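Local coordinates for pirin family protein (Acinetobacter baumannii, PDB 6D0P), which is a bicupin metalloprotein of the pirin family that probably acts as a metal-dependent dioxygenase on quercetin-like flavonols, at residues Ile154-His159 with Gly168-Ala173. Residues are numbered along the deposited sequence; the frame is centred on the assembly and turned at random.
Sequences IALDEH and GEYADA. With MG (magnesium ion), chain F.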
ATOM      1  N   ILE A 154      -6.773  -4.540  16.543  1.00 23.84           N
ATOM      2  CA  ILE A 154      -7.275  -3.821  17.680  1.00 23.45           C
ATOM      3  C   ILE A 154      -8.763  -3.559  17.488  1.00 21.15           C
ATOM      4  O   ILE A 154      -9.144  -3.011  16.475  1.00 19.24           O
ATOM      5  CB  ILE A 154      -6.503  -2.499  17.847  1.00 25.75           C
ATOM      6  CG1 ILE A 154      -4.991  -2.723  17.931  1.00 28.57           C
ATOM      7  CG2 ILE A 154      -7.030  -1.698  19.027  1.00 27.49           C
ATOM      8  CD1 ILE A 154      -4.563  -3.620  19.061  1.00 31.25           C
ATOM      9  N   ALA A 155      -9.579  -3.915  18.484  1.00 20.65           N
ATOM     10  CA  ALA A 155     -11.003  -3.632  18.402  1.00 21.79           C
ATOM     11  C   ALA A 155     -11.212  -2.157  18.760  1.00 23.01           C
ATOM     12  O   ALA A 155     -10.775  -1.719  19.816  1.00 24.60           O
ATOM     13  CB  ALA A 155     -11.787  -4.528  19.319  1.00 23.36           C
ATOM     14  N   LEU A 156     -11.862  -1.402  17.883  1.00 20.41           N
ATOM     15  CA  LEU A 156     -12.072   0.026  18.129  1.00 20.67           C
ATOM     16  C   LEU A 156     -13.394   0.280  18.869  1.00 21.02           C
ATOM     17  O   LEU A 156     -13.610   1.385  19.384  1.00 21.11           O
ATOM     18  CB  LEU A 156     -12.081   0.755  16.784  1.00 19.89           C
ATOM     19  CG  LEU A 156     -10.774   0.721  16.015  1.00 20.12           C
ATOM     20  CD1 LEU A 156     -10.953   1.359  14.652  1.00 19.25           C
ATOM     21  CD2 LEU A 156      -9.672   1.408  16.824  1.00 20.89           C
ATOM     22  N   ASP A 157     -14.314  -0.676  18.822  1.00 20.36           N
ATOM     23  CA  ASP A 157     -15.569  -0.546  19.535  1.00 21.73           C
ATOM     24  C   ASP A 157     -16.090  -1.960  19.804  1.00 22.01           C
ATOM     25  O   ASP A 157     -15.375  -2.923  19.532  1.00 20.82           O
ATOM     26  CB  ASP A 157     -16.582   0.298  18.762  1.00 22.35           C
ATOM     27  CG  ASP A 157     -16.839  -0.192  17.347  1.00 23.05           C
ATOM     28  OD1 ASP A 157     -16.836  -1.447  17.126  1.00 22.08           O
ATOM     29  OD2 ASP A 157     -17.041   0.684  16.465  1.00 25.03           O
ATOM     30  N   GLU A 158     -17.313  -2.049  20.301  1.00 22.71           N
ATOM     31  CA  GLU A 158     -17.908  -3.319  20.638  1.00 24.49           C
ATOM     32  C   GLU A 158     -18.873  -3.751  19.530  1.00 25.79           C
ATOM     33  O   GLU A 158     -19.679  -4.669  19.739  1.00 25.30           O
ATOM     34  CB  GLU A 158     -18.624  -3.199  21.985  1.00 26.13           C
ATOM     35  CG  GLU A 158     -17.681  -2.849  23.126  1.00 27.03           C
ATOM     36  CD  GLU A 158     -18.347  -2.597  24.461  1.00 29.16           C
ATOM     37  OE1 GLU A 158     -19.268  -3.360  24.807  1.00 32.34           O
ATOM     38  OE2 GLU A 158     -17.925  -1.669  25.170  1.00 29.09           O
ATOM     39  N   HIS A 159     -18.768  -3.134  18.351  1.00 24.32           N
ATOM     40  CA  HIS A 159     -19.713  -3.406  17.285  1.00 27.00           C
ATOM     41  C   HIS A 159     -19.056  -4.034  16.060  1.00 25.47           C
ATOM     42  O   HIS A 159     -19.742  -4.246  15.064  1.00 26.93           O
ATOM     43  CB  HIS A 159     -20.456  -2.108  16.929  1.00 29.41           C
ATOM     44  CG  HIS A 159     -21.311  -1.631  18.047  1.00 34.84           C
ATOM     45  ND1 HIS A 159     -20.950  -0.566  18.859  1.00 38.29           N
ATOM     46  CD2 HIS A 159     -22.475  -2.110  18.531  1.00 37.96           C
ATOM     47  CE1 HIS A 159     -21.877  -0.389  19.772  1.00 38.73           C
ATOM     48  NE2 HIS A 159     -22.813  -1.332  19.602  1.00 42.15           N
ATOM     49  N   GLY A 168       4.205   0.343  12.127  1.00 15.36           N
ATOM     50  CA  GLY A 168       4.150   1.440  13.063  1.00 16.98           C
ATOM     51  C   GLY A 168       3.681   1.002  14.441  1.00 18.45           C
ATOM     52  O   GLY A 168       4.121  -0.004  15.000  1.00 17.17           O
ATOM     53  N   GLU A 169       2.768   1.768  14.999  1.00 21.55           N
ATOM     54  CA  GLU A 169       2.301   1.461  16.349  1.00 27.53           C
ATOM     55  C   GLU A 169       0.945   2.117  16.594  1.00 27.42           C
ATOM     56  O   GLU A 169       0.753   3.262  16.229  1.00 29.31           O
ATOM     57  CB  GLU A 169       3.281   2.013  17.387  1.00 31.82           C
ATOM     58  CG  GLU A 169       2.781   1.862  18.818  1.00 41.13           C
ATOM     59  CD  GLU A 169       3.854   1.665  19.882  1.00 47.76           C
ATOM     60  OE1 GLU A 169       4.935   2.277  19.757  1.00 49.57           O
ATOM     61  OE2 GLU A 169       3.601   0.906  20.839  1.00 59.35           O
ATOM     62  N   TYR A 170       0.060   1.365  17.219  1.00 27.97           N
ATOM     63  CA  TYR A 170      -1.245   1.842  17.626  1.00 29.03           C
ATOM     64  C   TYR A 170      -1.642   1.160  18.950  1.00 30.80           C
ATOM     65  O   TYR A 170      -1.463  -0.036  19.107  1.00 31.02           O
ATOM     66  CB  TYR A 170      -2.285   1.553  16.539  1.00 26.44           C
ATOM     67  CG  TYR A 170      -3.620   2.146  16.866  1.00 28.15           C
ATOM     68  CD1 TYR A 170      -3.922   3.438  16.475  1.00 29.79           C
ATOM     69  CD2 TYR A 170      -4.545   1.461  17.634  1.00 30.00           C
ATOM     70  CE1 TYR A 170      -5.127   4.024  16.815  1.00 31.83           C
ATOM     71  CE2 TYR A 170      -5.753   2.036  17.986  1.00 31.41           C
ATOM     72  CZ  TYR A 170      -6.041   3.322  17.583  1.00 31.76           C
ATOM     73  OH  TYR A 170      -7.224   3.905  17.924  1.00 37.95           O
ATOM     74  N   ALA A 171      -2.168   1.913  19.906  1.00 39.55           N
ATOM     75  CA  ALA A 171      -2.675   1.337  21.193  1.00 41.14           C
ATOM     76  C   ALA A 171      -1.650   0.391  21.842  1.00 41.64           C
ATOM     77  O   ALA A 171      -2.012  -0.713  22.331  1.00 40.44           O
ATOM     78  CB  ALA A 171      -3.980   0.615  20.936  1.00 45.02           C
ATOM     79  N   ASP A 172      -0.388   0.812  21.860  1.00 38.65           N
ATOM     80  CA  ASP A 172       0.705   0.010  22.429  1.00 40.79           C
ATOM     81  C   ASP A 172       0.935  -1.284  21.627  1.00 37.65           C
ATOM     82  O   ASP A 172       1.709  -2.118  22.062  1.00 39.33           O
ATOM     83  CB  ASP A 172       0.468  -0.315  23.908  1.00 48.73           C
ATOM     84  CG  ASP A 172       0.315   0.920  24.783  1.00 55.16           C
ATOM     85  OD1 ASP A 172       1.101   1.876  24.595  1.00 57.21           O
ATOM     86  OD2 ASP A 172      -0.585   0.914  25.644  1.00 65.48           O
ATOM     87  N   ALA A 173       0.293  -1.457  20.473  1.00 32.63           N
ATOM     88  CA  ALA A 173       0.524  -2.640  19.635  1.00 31.80           C
ATOM     89  C   ALA A 173       1.552  -2.272  18.558  1.00 29.86           C
ATOM     90  O   ALA A 173       1.417  -1.239  17.928  1.00 30.06           O
ATOM     91  CB  ALA A 173      -0.773  -3.095  19.011  1.00 32.65           C
TER
HETATM   92 MG    MG F 302     -13.234   2.774  20.965  1.00 38.90          MG
HETATM   93  O   HOH W   1     -13.068   1.232  22.325  1.00 38.95           O
HETATM   94  O   HOH W   2     -11.150   2.580  20.566  1.00 27.29           O
HETATM   95  O   HOH W   3     -13.479   4.266  19.288  1.00 37.04           O
HETATM   96  O   HOH W   4     -12.747   4.354  22.280  1.00 35.68           O
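Ile154 meets the 168-173 hairpin with both of its branches in a van der Waals contact, mainly between apolar groups, with no hydrogen bond across the segments. Ile154 CD1 lies 3.8 Å from Ala173 CB, while Ile154 CG2 sits 4.1 Å from Tyr170 CE2 and near the ring plane, so the phenol is touched at its edge. The torsion explains this split: chi1 of -55° sets CG2 anti to the backbone N and sends CG1 beside that N, toward Ala173. Ile154 CG2 also touches Ala171 CB more loosely, at 4.3 Å. Leu156 CD2 comes 3.7 Å from Tyr170 OH, approaching the ring obliquely; CE2 is thus shared by methyls of Ile154 and Leu156.

Backbone bonds shape each partner separately. Tyr170 to Ala173 form a type I' turn, closed by Ala173 N to Tyr170 O at 2.6 Å and by the reciprocal bond; the CB bonds of Tyr170, Ala171 and Ala173 all point toward 154-159. His159 N approaches Asp157 OD1 (2.8 Å) from above the carboxylate plane, 50° out of it, closing an Asx turn.

Metal coordination uses the backbone: Leu156 O binds magnesium at 2.1 Å, with four waters also on the ion.

This short type I' β-hairpin packs at the edge of the sheet shared with the C-terminal cupin domain, away from the manganese site of His64, His66, His108 and Glu110. Strand 153-155, outermost within this chain in the sheet containing 183-190 and 245-253, pairs with 162-165 through Ile154 and Leu163. Tyr170 packs on Leu163 and Val165 and edge-to-face with Trp186 of strand 183-190.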